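Local coordinates for protein HNH homing endonuclease (Bacillus phage SPO1, PDB 1U3E) that binds DNA as an HNH homing endonuclease, with a helix-turn-helix DNA-binding domain, and probably cleaves it in intron homing, at residues D[4-9]-D[42-47]; D[145-150]-D[161-166]; D[153-158]-D[167-172]. All coordinates share one frame; numbering follows the deposited sequence.

Contact 1 of 3, residues D[4-9]-D[42-47]; sequences KDIKGY and IGLFKG. With EDO (1,2-ethanediol), chain P; nucleotides of chain A.
K46 NZ donates to G8 O at 3.0 Å, a weak bond and the one hydrogen bond across the contact. G8 sits at the third position of a type II beta turn, with the positive phi that suits glycine there; the Y9 N to I6 O hydrogen bond, 2.8 Å, closes the turn, and its two end residues both pack their side chains against L44. The turn follows strand 3-5 and leans on strand 41-46, one arm of the two-stranded antiparallel hairpin 41-46/49-54; both contacting segments belong to the NUMOD4 motif region.

Y9 contributes the largest single share of the buried surface, because segment 42-47 supplies something to both faces of its ring. On one face sits L44 CB, 4.1 Å from the centroid of the Y9 ring and 24° off its normal; on the opposite face K46 CD stands 4.2 Å from that same Y9 centroid. The carbonyl O of F45 comes to the ring edge near its plane. K46 can cover the ring because its CG is anti to the backbone N (chi1 -166°) and the chain runs on extended, which also carries the ammonium past the ring to the turn. At 5.2 Å from the Y9 centroid, NZ of K46 offers at most a weak cation-pi attraction.

Deeper in, I6 and L44 meet tip to tip, CD1 of I6 to CD1 of L44 at 3.9 Å. Y13 from strand 13-16 touches both of these side chains, and its hydroxyl is hydrogen-bonded to F45 N.

F45 is turned away from the 4-9 segment, toward the DNA. One face of its ring receives C8 of DG6 of chain A, and F45 CE1 lies 3.7 Å from N7 of DA7 of chain A.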
# COMPACT_ATOMS: atom_id res chain seq x y z
N LYS D 4 -27.85 10.54 -12.27
CA LYS D 4 -28.49 9.32 -11.81
C LYS D 4 -28.64 9.42 -10.30
O LYS D 4 -27.89 10.13 -9.65
CB LYS D 4 -27.64 8.11 -12.17
CG LYS D 4 -28.10 7.39 -13.44
CD LYS D 4 -27.32 6.11 -13.64
CE LYS D 4 -27.85 5.35 -14.83
NZ LYS D 4 -27.09 4.09 -15.09
N ASP D 5 -29.61 8.72 -9.75
CA ASP D 5 -29.80 8.75 -8.31
C ASP D 5 -28.84 7.80 -7.61
O ASP D 5 -28.77 6.62 -7.96
CB ASP D 5 -31.23 8.36 -7.96
CG ASP D 5 -32.20 9.47 -8.22
OD1 ASP D 5 -32.12 10.48 -7.49
OD2 ASP D 5 -33.03 9.34 -9.15
N ILE D 6 -28.11 8.32 -6.63
CA ILE D 6 -27.15 7.49 -5.91
C ILE D 6 -27.86 6.33 -5.23
O ILE D 6 -28.64 6.50 -4.30
CB ILE D 6 -26.37 8.33 -4.86
CG1 ILE D 6 -25.61 9.45 -5.59
CG2 ILE D 6 -25.40 7.44 -4.09
CD1 ILE D 6 -24.70 10.24 -4.71
N LYS D 7 -27.59 5.13 -5.73
CA LYS D 7 -28.20 3.93 -5.18
C LYS D 7 -28.01 3.89 -3.68
O LYS D 7 -26.92 4.13 -3.18
CB LYS D 7 -27.59 2.68 -5.82
CG LYS D 7 -27.89 2.55 -7.32
CD LYS D 7 -27.10 1.40 -7.95
CE LYS D 7 -27.20 1.43 -9.46
NZ LYS D 7 -26.18 0.55 -10.10
N GLY D 8 -29.09 3.59 -2.96
CA GLY D 8 -29.01 3.49 -1.52
C GLY D 8 -29.18 4.82 -0.86
O GLY D 8 -29.11 4.92 0.36
N TYR D 9 -29.38 5.85 -1.67
CA TYR D 9 -29.58 7.21 -1.19
C TYR D 9 -30.57 7.95 -2.07
O TYR D 9 -30.56 9.17 -2.13
CB TYR D 9 -28.26 7.99 -1.18
CG TYR D 9 -27.31 7.62 -0.06
CD1 TYR D 9 -26.42 6.55 -0.19
CD2 TYR D 9 -27.30 8.34 1.13
CE1 TYR D 9 -25.54 6.22 0.84
CE2 TYR D 9 -26.42 8.01 2.16
CZ TYR D 9 -25.55 6.95 2.01
OH TYR D 9 -24.67 6.64 3.02
N ILE D 42 -16.44 12.74 -0.63
CA ILE D 42 -17.56 13.54 -0.16
C ILE D 42 -18.27 12.71 0.88
O ILE D 42 -18.04 11.51 0.97
CB ILE D 42 -18.55 13.92 -1.30
CG1 ILE D 42 -18.99 12.69 -2.08
CG2 ILE D 42 -17.90 14.91 -2.24
CD1 ILE D 42 -20.02 11.85 -1.40
N GLY D 43 -19.12 13.33 1.69
CA GLY D 43 -19.84 12.58 2.70
C GLY D 43 -21.33 12.57 2.42
O GLY D 43 -21.95 13.61 2.22
N LEU D 44 -21.92 11.38 2.39
CA LEU D 44 -23.34 11.26 2.14
C LEU D 44 -24.02 10.85 3.44
O LEU D 44 -23.60 9.88 4.09
CB LEU D 44 -23.60 10.22 1.06
CG LEU D 44 -22.85 10.44 -0.26
CD1 LEU D 44 -23.22 9.34 -1.25
CD2 LEU D 44 -23.21 11.79 -0.83
N PHE D 45 -25.06 11.58 3.83
CA PHE D 45 -25.78 11.29 5.06
C PHE D 45 -27.07 10.50 4.86
O PHE D 45 -27.87 10.80 3.98
CB PHE D 45 -26.08 12.57 5.82
CG PHE D 45 -24.95 13.04 6.68
CD1 PHE D 45 -23.80 13.57 6.11
CD2 PHE D 45 -25.03 12.92 8.06
CE1 PHE D 45 -22.74 13.99 6.91
CE2 PHE D 45 -23.97 13.32 8.87
CZ PHE D 45 -22.82 13.86 8.29
N LYS D 46 -27.24 9.51 5.72
CA LYS D 46 -28.40 8.62 5.69
C LYS D 46 -28.90 8.39 7.11
O LYS D 46 -28.23 7.74 7.92
CB LYS D 46 -27.96 7.29 5.07
CG LYS D 46 -29.06 6.35 4.63
CD LYS D 46 -28.41 5.11 4.02
CE LYS D 46 -29.42 4.24 3.30
NZ LYS D 46 -28.77 3.03 2.71
N GLY D 47 -30.07 8.94 7.42
CA GLY D 47 -30.64 8.77 8.75
C GLY D 47 -29.74 9.29 9.85
O GLY D 47 -29.29 8.54 10.72
C1 EDO P . -24.13 0.23 -15.05
O1 EDO P . -23.60 1.58 -15.02
C2 EDO P . -25.66 0.27 -14.78
O2 EDO P . -25.93 0.87 -13.47
P DG A 6 -29.03 14.85 7.96
OP1 DG A 6 -30.06 14.58 6.92
OP2 DG A 6 -28.18 13.74 8.47
O5' DG A 6 -28.09 16.04 7.45
C5' DG A 6 -28.68 17.24 6.95
C4' DG A 6 -27.66 18.09 6.23
O4' DG A 6 -26.78 18.73 7.19
C3' DG A 6 -26.73 17.31 5.29
O3' DG A 6 -26.35 18.14 4.18
C2' DG A 6 -25.57 16.95 6.20
C1' DG A 6 -25.47 18.19 7.09
N9 DG A 6 -24.93 17.98 8.43
C8 DG A 6 -25.14 16.91 9.26
N7 DG A 6 -24.50 17.00 10.40
C5 DG A 6 -23.83 18.21 10.32
C6 DG A 6 -22.97 18.86 11.25
O6 DG A 6 -22.61 18.48 12.38
N1 DG A 6 -22.51 20.08 10.76
C2 DG A 6 -22.83 20.60 9.53
N2 DG A 6 -22.29 21.79 9.24
N3 DG A 6 -23.63 20.02 8.66
C4 DG A 6 -24.09 18.83 9.11
P DA A 7 -25.26 17.63 3.11
OP1 DA A 7 -25.88 17.72 1.77
OP2 DA A 7 -24.68 16.34 3.56
O5' DA A 7 -24.13 18.74 3.21
C5' DA A 7 -24.50 20.10 3.44
C4' DA A 7 -23.28 20.98 3.60
O4' DA A 7 -22.69 20.79 4.91
C3' DA A 7 -22.17 20.63 2.62
O3' DA A 7 -21.41 21.80 2.37
C2' DA A 7 -21.36 19.59 3.37
C1' DA A 7 -21.43 20.15 4.78
N9 DA A 7 -21.25 19.23 5.91
C8 DA A 7 -21.72 17.95 6.08
N7 DA A 7 -21.41 17.42 7.24
C5 DA A 7 -20.68 18.41 7.88
C6 DA A 7 -20.06 18.48 9.16
N6 DA A 7 -20.09 17.50 10.06
N1 DA A 7 -19.41 19.62 9.48
C2 DA A 7 -19.38 20.62 8.59
N3 DA A 7 -19.92 20.68 7.36
C4 DA A 7 -20.56 19.53 7.07

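Contact 2 of 3, residues D[145-150]-D[161-166]; sequences LGLTRG and IHHKGY. With EDO (1,2-ethanediol), chain N; nucleotides of chain B.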
# COMPACT_ATOMS: atom_id res chain seq x y z
N LEU D 145 35.19 -12.41 9.74
CA LEU D 145 35.77 -13.56 10.42
C LEU D 145 35.85 -14.85 9.61
O LEU D 145 36.16 -15.90 10.16
CB LEU D 145 34.98 -13.83 11.71
CG LEU D 145 34.60 -12.57 12.50
CD1 LEU D 145 33.56 -12.90 13.53
CD2 LEU D 145 35.84 -11.98 13.15
N GLY D 146 35.57 -14.77 8.32
CA GLY D 146 35.65 -15.97 7.50
C GLY D 146 34.78 -17.11 7.99
O GLY D 146 35.27 -18.19 8.32
N LEU D 147 33.47 -16.85 8.03
CA LEU D 147 32.49 -17.82 8.49
C LEU D 147 31.46 -18.02 7.39
O LEU D 147 31.41 -17.23 6.44
CB LEU D 147 31.82 -17.30 9.76
CG LEU D 147 32.85 -16.98 10.86
CD1 LEU D 147 32.26 -16.05 11.90
CD2 LEU D 147 33.33 -18.28 11.48
N THR D 148 30.65 -19.07 7.50
CA THR D 148 29.61 -19.36 6.53
C THR D 148 28.27 -18.95 7.10
O THR D 148 27.94 -19.31 8.23
CB THR D 148 29.57 -20.86 6.16
OG1 THR D 148 30.57 -21.12 5.18
CG2 THR D 148 28.20 -21.26 5.61
N ARG D 149 27.51 -18.19 6.32
CA ARG D 149 26.22 -17.70 6.78
C ARG D 149 25.25 -18.80 7.20
O ARG D 149 24.67 -18.73 8.29
CB ARG D 149 25.60 -16.80 5.71
CG ARG D 149 26.47 -15.61 5.38
CD ARG D 149 25.68 -14.49 4.74
NE ARG D 149 25.06 -14.87 3.48
CZ ARG D 149 24.13 -14.14 2.87
NH1 ARG D 149 23.73 -13.00 3.40
NH2 ARG D 149 23.59 -14.57 1.74
N GLY D 150 25.06 -19.81 6.37
CA GLY D 150 24.14 -20.87 6.75
C GLY D 150 24.45 -21.35 8.16
O GLY D 150 23.57 -21.45 9.01
N ILE D 161 25.21 -25.85 17.99
CA ILE D 161 25.71 -25.17 19.17
C ILE D 161 26.94 -24.29 18.96
O ILE D 161 27.21 -23.41 19.76
CB ILE D 161 25.96 -26.20 20.28
CG1 ILE D 161 26.99 -27.22 19.85
CG2 ILE D 161 24.67 -26.89 20.66
CD1 ILE D 161 27.32 -28.24 20.92
N HIS D 162 27.66 -24.52 17.88
CA HIS D 162 28.81 -23.69 17.51
C HIS D 162 29.27 -23.97 16.09
O HIS D 162 28.82 -24.91 15.41
CB HIS D 162 30.00 -23.97 18.41
CG HIS D 162 30.47 -25.38 18.28
ND1 HIS D 162 31.58 -25.88 18.92
CD2 HIS D 162 29.94 -26.41 17.58
CE1 HIS D 162 31.71 -27.16 18.63
NE2 HIS D 162 30.73 -27.51 17.82
N HIS D 163 30.19 -23.09 15.64
CA HIS D 163 30.72 -23.15 14.30
C HIS D 163 32.10 -22.56 14.22
O HIS D 163 32.31 -21.41 14.62
CB HIS D 163 29.72 -22.46 13.36
CG HIS D 163 30.30 -22.11 11.98
ND1 HIS D 163 30.95 -23.02 11.18
CD2 HIS D 163 30.32 -20.93 11.31
CE1 HIS D 163 31.34 -22.42 10.06
NE2 HIS D 163 30.97 -21.15 10.12
N LYS D 164 33.04 -23.33 13.69
CA LYS D 164 34.42 -22.90 13.58
C LYS D 164 34.93 -22.34 14.91
O LYS D 164 35.67 -21.36 14.94
CB LYS D 164 34.58 -21.86 12.47
CG LYS D 164 34.58 -22.44 11.07
CD LYS D 164 34.78 -21.36 10.03
CE LYS D 164 34.71 -21.91 8.62
NZ LYS D 164 34.49 -20.84 7.61
N GLY D 165 34.52 -22.98 16.00
CA GLY D 165 35.00 -22.59 17.32
C GLY D 165 34.21 -21.44 17.97
O GLY D 165 34.23 -21.30 19.19
N TYR D 166 33.54 -20.63 17.16
CA TYR D 166 32.78 -19.53 17.71
C TYR D 166 31.36 -20.01 17.97
O TYR D 166 31.00 -21.12 17.61
CB TYR D 166 32.73 -18.32 16.76
CG TYR D 166 34.02 -17.87 16.14
CD1 TYR D 166 34.62 -18.57 15.10
CD2 TYR D 166 34.64 -16.70 16.55
CE1 TYR D 166 35.77 -18.10 14.47
CE2 TYR D 166 35.80 -16.22 15.93
CZ TYR D 166 36.34 -16.92 14.89
OH TYR D 166 37.46 -16.45 14.24
C1 EDO N . 28.07 -29.14 16.07
O1 EDO N . 28.16 -28.44 14.81
C2 EDO N . 26.60 -29.48 16.39
O2 EDO N . 25.88 -28.25 16.46
P DG B 9 33.23 -23.80 5.84
OP1 DG B 9 34.53 -23.09 5.72
OP2 DG B 9 32.13 -23.19 6.62
O5' DG B 9 32.69 -24.07 4.38
C5' DG B 9 31.75 -25.10 4.20
C4' DG B 9 31.61 -25.46 2.75
O4' DG B 9 30.58 -26.47 2.71
C3' DG B 9 31.12 -24.34 1.84
O3' DG B 9 31.56 -24.57 0.49
C2' DG B 9 29.61 -24.44 1.99
C1' DG B 9 29.37 -25.93 2.23
N9 DG B 9 28.37 -26.16 3.27
C8 DG B 9 28.44 -25.72 4.57
N7 DG B 9 27.40 -26.06 5.28
C5 DG B 9 26.61 -26.78 4.40
C6 DG B 9 25.35 -27.40 4.60
O6 DG B 9 24.66 -27.43 5.63
N1 DG B 9 24.90 -28.02 3.44
C2 DG B 9 25.56 -28.03 2.24
N2 DG B 9 24.94 -28.68 1.24
N3 DG B 9 26.73 -27.45 2.04
C4 DG B 9 27.19 -26.85 3.15
P DG B 8 33.68 -26.70 11.82
OP1 DG B 8 35.07 -26.25 11.99
OP2 DG B 8 32.60 -26.04 12.58
O5' DG B 8 33.32 -26.63 10.27
C5' DG B 8 34.11 -27.37 9.35
C4' DG B 8 33.68 -27.11 7.93
O4' DG B 8 32.53 -27.94 7.59
C3' DG B 8 33.22 -25.67 7.72
O3' DG B 8 33.49 -25.30 6.36
C2' DG B 8 31.73 -25.76 7.99
C1' DG B 8 31.42 -27.11 7.37
N9 DG B 8 30.19 -27.80 7.74
C8 DG B 8 29.54 -27.75 8.95
N7 DG B 8 28.39 -28.36 8.94
C5 DG B 8 28.28 -28.88 7.65
C6 DG B 8 27.24 -29.63 7.04
O6 DG B 8 26.16 -30.00 7.53
N1 DG B 8 27.53 -29.94 5.73
C2 DG B 8 28.68 -29.60 5.08
N2 DG B 8 28.78 -30.02 3.80
N3 DG B 8 29.67 -28.90 5.63
C4 DG B 8 29.40 -28.57 6.91
P DG B 10 31.17 -23.51 -0.68
OP1 DG B 10 31.78 -24.00 -1.95
OP2 DG B 10 31.49 -22.14 -0.21
O5' DG B 10 29.59 -23.68 -0.83
C5' DG B 10 29.07 -24.90 -1.33
C4' DG B 10 27.59 -24.78 -1.62
O4' DG B 10 26.81 -24.91 -0.41
C3' DG B 10 27.24 -23.41 -2.18
O3' DG B 10 26.05 -23.54 -2.96
C2' DG B 10 26.94 -22.61 -0.92
C1' DG B 10 26.21 -23.67 -0.13
N9 DG B 10 26.03 -23.53 1.31
C8 DG B 10 26.76 -22.79 2.21
N7 DG B 10 26.30 -22.85 3.43
C5 DG B 10 25.20 -23.69 3.33
C6 DG B 10 24.28 -24.14 4.33
O6 DG B 10 24.27 -23.86 5.54
N1 DG B 10 23.32 -24.98 3.79
C2 DG B 10 23.24 -25.36 2.47
N2 DG B 10 22.24 -26.19 2.13
N3 DG B 10 24.08 -24.96 1.54
C4 DG B 10 25.03 -24.13 2.04
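L145 faces Y166 at the close of helix 138-145, its CB 4.4 Å from Y166 OH, a loose contact at the margin. G146 then leaves helical geometry with positive phi, and its carbonyl is turned to K164: NZ of K164 bonds G146 O at 2.9 Å, tilted 35° from the carbonyl plane. The same ammonium reaches the DNA, since K164 NZ also lies 2.9 Å from OP1 of DG9 of chain B, and so couples the end of a helix to a phosphate.

L147 puts the CD2 branch into the contact. That methyl meets K164 CD at 3.7 Å and Y166 CD1 at 3.9 Å, with L147 and the extended K164 chain running alongside in opposing senses. K164 and Y166 belong to a type I' turn, H163 to Y166, closed by backbone bonds in both directions between its end residues; from it K164 N donates to OP2 of DG8 of chain B. Residues 146-148 link helix 138-145 to helix 149-157, which enters the DNA, consistent with the turn of the helix-turn-helix domain.

T148 stands at the N-cap of that second helix, though its side chain makes no capping bond. Its backbone N instead points almost straight at the H163 ring edge: T148 N to H163 NE2 is 3.4 Å with an N-H...N angle of 178°, a weak bond. The imidazole gets there with CG anti to the H163 backbone N (chi1 164°). The T148 hydroxyl is given to the DNA, OG1 to OP2 of DG9 of chain B at 3.0 Å, while CG2 faces the base of DG10 of chain B. G150, with no side chain, brings its CA to 3.2 Å from O6 of DG10 of chain B.

Contact 3 of 3, residues D[153-158]-D[167-172]; sequences TDVLKG and TFRYKL. With nucleotides of chain A.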
# COMPACT_ATOMS: atom_id res chain seq x y z
N THR D 153 23.86 -18.88 11.15
CA THR D 153 22.42 -18.79 11.40
C THR D 153 21.95 -19.97 12.23
O THR D 153 21.15 -19.81 13.14
CB THR D 153 21.64 -18.67 10.06
OG1 THR D 153 21.89 -17.39 9.45
CG2 THR D 153 20.15 -18.81 10.30
N ASP D 154 22.44 -21.16 11.90
CA ASP D 154 22.03 -22.37 12.61
C ASP D 154 22.33 -22.22 14.09
O ASP D 154 21.52 -22.58 14.95
CB ASP D 154 22.76 -23.61 12.07
CG ASP D 154 22.40 -23.91 10.63
OD1 ASP D 154 21.32 -23.47 10.19
OD2 ASP D 154 23.19 -24.58 9.95
N VAL D 155 23.49 -21.68 14.38
CA VAL D 155 23.87 -21.49 15.76
C VAL D 155 22.96 -20.47 16.40
O VAL D 155 22.52 -20.67 17.54
CB VAL D 155 25.31 -21.00 15.88
CG1 VAL D 155 25.74 -20.81 17.33
CG2 VAL D 155 26.25 -21.96 15.16
N LEU D 156 22.66 -19.39 15.69
CA LEU D 156 21.79 -18.35 16.24
C LEU D 156 20.40 -18.90 16.60
O LEU D 156 19.82 -18.48 17.59
CB LEU D 156 21.65 -17.20 15.23
CG LEU D 156 22.78 -16.20 14.97
CD1 LEU D 156 22.53 -15.45 13.67
CD2 LEU D 156 22.90 -15.23 16.13
N LYS D 157 19.89 -19.84 15.81
CA LYS D 157 18.56 -20.42 16.05
C LYS D 157 18.56 -21.58 17.03
O LYS D 157 17.50 -22.03 17.47
CB LYS D 157 17.93 -20.90 14.73
CG LYS D 157 17.68 -19.82 13.71
CD LYS D 157 16.71 -18.77 14.21
CE LYS D 157 16.43 -17.74 13.13
NZ LYS D 157 15.11 -17.09 13.33
N GLY D 158 19.74 -22.09 17.36
CA GLY D 158 19.84 -23.18 18.30
C GLY D 158 19.81 -24.54 17.59
O GLY D 158 19.57 -25.58 18.21
N THR D 167 30.59 -19.16 18.58
CA THR D 167 29.19 -19.38 18.87
C THR D 167 28.53 -18.03 18.64
O THR D 167 29.23 -17.02 18.61
CB THR D 167 28.94 -19.91 20.28
OG1 THR D 167 27.70 -20.64 20.33
CG2 THR D 167 28.88 -18.77 21.27
N PHE D 168 27.22 -17.99 18.46
CA PHE D 168 26.57 -16.74 18.18
C PHE D 168 25.27 -16.56 18.92
O PHE D 168 24.60 -17.55 19.24
CB PHE D 168 26.40 -16.59 16.67
CG PHE D 168 27.64 -16.99 15.91
CD1 PHE D 168 27.89 -18.34 15.66
CD2 PHE D 168 28.57 -16.04 15.50
CE1 PHE D 168 29.05 -18.71 15.00
CE2 PHE D 168 29.73 -16.41 14.85
CZ PHE D 168 29.98 -17.76 14.59
N ARG D 169 24.91 -15.31 19.20
CA ARG D 169 23.68 -14.98 19.90
C ARG D 169 23.25 -13.61 19.42
O ARG D 169 24.09 -12.74 19.22
CB ARG D 169 23.89 -14.99 21.41
CG ARG D 169 24.49 -16.26 21.97
CD ARG D 169 23.56 -17.45 21.74
NE ARG D 169 24.26 -18.57 21.11
CZ ARG D 169 24.73 -19.63 21.76
NH1 ARG D 169 24.57 -19.72 23.06
NH2 ARG D 169 25.37 -20.59 21.11
N TYR D 170 21.96 -13.40 19.24
CA TYR D 170 21.46 -12.10 18.77
C TYR D 170 21.62 -10.99 19.78
O TYR D 170 21.59 -11.22 20.99
CB TYR D 170 19.98 -12.18 18.41
CG TYR D 170 19.63 -13.23 17.40
CD1 TYR D 170 19.23 -14.50 17.80
CD2 TYR D 170 19.64 -12.93 16.05
CE1 TYR D 170 18.84 -15.44 16.87
CE2 TYR D 170 19.25 -13.86 15.11
CZ TYR D 170 18.85 -15.11 15.52
OH TYR D 170 18.40 -16.01 14.57
N LYS D 171 21.78 -9.77 19.29
CA LYS D 171 21.89 -8.64 20.18
C LYS D 171 20.46 -8.17 20.35
O LYS D 171 19.86 -7.66 19.41
CB LYS D 171 22.72 -7.54 19.53
CG LYS D 171 23.40 -6.61 20.52
CD LYS D 171 22.43 -6.08 21.58
CE LYS D 171 23.15 -5.33 22.69
NZ LYS D 171 23.89 -4.12 22.19
N LEU D 172 19.90 -8.35 21.54
CA LEU D 172 18.52 -7.92 21.78
C LEU D 172 18.49 -6.47 22.22
O LEU D 172 19.49 -5.93 22.69
CB LEU D 172 17.88 -8.80 22.86
CG LEU D 172 18.10 -10.30 22.66
CD1 LEU D 172 17.45 -11.06 23.81
CD2 LEU D 172 17.52 -10.73 21.33
P DT A 24 17.67 -14.98 10.98
OP1 DT A 24 16.67 -14.61 12.00
OP2 DT A 24 19.10 -15.07 11.34
O5' DT A 24 17.23 -16.37 10.37
C5' DT A 24 17.31 -16.56 8.98
C4' DT A 24 16.28 -17.57 8.55
O4' DT A 24 16.47 -17.70 7.13
C3' DT A 24 16.59 -18.94 9.14
O3' DT A 24 15.42 -19.72 9.40
C2' DT A 24 17.53 -19.55 8.12
C1' DT A 24 17.05 -18.94 6.81
N1 DT A 24 18.13 -18.71 5.84
C2 DT A 24 17.98 -19.27 4.60
O2 DT A 24 16.98 -19.88 4.26
N3 DT A 24 19.05 -19.09 3.76
C4 DT A 24 20.22 -18.41 4.03
O4 DT A 24 21.10 -18.33 3.16
C5 DT A 24 20.30 -17.83 5.34
C7 DT A 24 21.54 -17.08 5.73
C6 DT A 24 19.26 -18.00 6.17
P DC A 26 13.39 -26.77 6.95
OP1 DC A 26 11.96 -26.99 6.67
OP2 DC A 26 13.92 -27.01 8.32
O5' DC A 26 14.24 -27.65 5.93
C5' DC A 26 15.24 -27.01 5.15
C4' DC A 26 16.15 -28.03 4.51
O4' DC A 26 17.44 -27.40 4.39
C3' DC A 26 16.37 -29.25 5.39
O3' DC A 26 16.92 -30.26 4.54
C2' DC A 26 17.50 -28.78 6.30
C1' DC A 26 18.33 -27.99 5.32
N1 DC A 26 19.20 -26.94 5.85
C2 DC A 26 20.18 -26.43 5.02
O2 DC A 26 20.23 -26.86 3.85
N3 DC A 26 21.05 -25.50 5.49
C4 DC A 26 20.94 -25.07 6.75
N4 DC A 26 21.82 -24.17 7.18
C5 DC A 26 19.92 -25.55 7.62
C6 DC A 26 19.07 -26.47 7.13
P DT A 25 15.55 -21.18 10.08
OP1 DT A 25 14.37 -21.38 10.94
OP2 DT A 25 16.90 -21.28 10.67
O5' DT A 25 15.42 -22.15 8.82
C5' DT A 25 14.38 -21.91 7.88
C4' DT A 25 14.30 -22.98 6.82
O4' DT A 25 15.32 -22.79 5.82
C3' DT A 25 14.51 -24.41 7.32
O3' DT A 25 13.75 -25.28 6.48
C2' DT A 25 16.02 -24.59 7.17
C1' DT A 25 16.29 -23.82 5.89
N1 DT A 25 17.62 -23.22 5.70
C2 DT A 25 18.17 -23.33 4.45
O2 DT A 25 17.62 -23.91 3.53
N3 DT A 25 19.40 -22.75 4.31
C4 DT A 25 20.11 -22.07 5.28
O4 DT A 25 21.20 -21.59 5.01
C5 DT A 25 19.47 -21.98 6.56
C7 DT A 25 20.17 -21.25 7.66
C6 DT A 25 18.27 -22.56 6.71
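L156 and Y170 meet methyl to ring face: L156 CD2 lies 3.8 Å from the centroid of the Y170 ring and only 3° off its normal, a CH-pi contact over the ring centre. The L156 CB also approaches the ring, 3.5 Å from Y170 CZ, so the leucine slants across the ring, with CB near CZ and CD2 over the centre. The same CD2 branch touches F168 CB.

F168 is turned differently. It offers its edge, with V155 CG1 near the ring plane and 3.7 Å from F168 CD1. This CG1, anti to the backbone N of V155 (chi1 -179°), also meets the T167 side chain, which stands nearly perpendicular to V155; the T167 hydroxyl is hydrogen-bonded to I161 O.

K157 comes to the Y170 ring at its edge. Its CB leads away from the strand, but the bend at chi2 brings the chain round beside the phenol oxygen and carries NZ to the DNA. Both residues then hold one phosphate weakly: K157 NZ is 3.2 Å from OP1 of DT24 of chain A, and Y170 OH donates to OP2 of DT24 of chain A at 3.4 Å.

The backbones permit this close fit, the axes of helix 153-157 and strand 167-170 passing 6.8 Å apart at 60°. While V155 and L156 face the strand, D154 faces the bases: N4 of DC26 of chain A donates to D154 OD1 at 3.1 Å and weakly to OD2. T153 CG2 packs near the methyl C7 of DT25 of chain A. A Schellman motif at G158 ends the helix. Such a division, an apolar side laid on the sheet formed with strand 123-126 and a face carrying D154 and T153 toward the bases, is consistent with the recognition helix of a helix-turn-helix domain.

Contact 1 lies on the opposite side of the chain's centre from the other two: its centre is about 66 Å from that of contact 2 and about 58 Å from that of contact 3, with nearest atoms about 48 and 45 Å apart. Contacts 2 and 3 share helix 149-157, their centres about 10 Å apart, and touch where H162 C packs on V155 CG2 at 3.7 Å. The manganese ligands D74 and N96 belong to none of the three; in sequence they fall between contact 1 and the pair. All three contacts reach DNA, contacts 1 and 3 at different nucleotides of chain A, contact 2 at chain B.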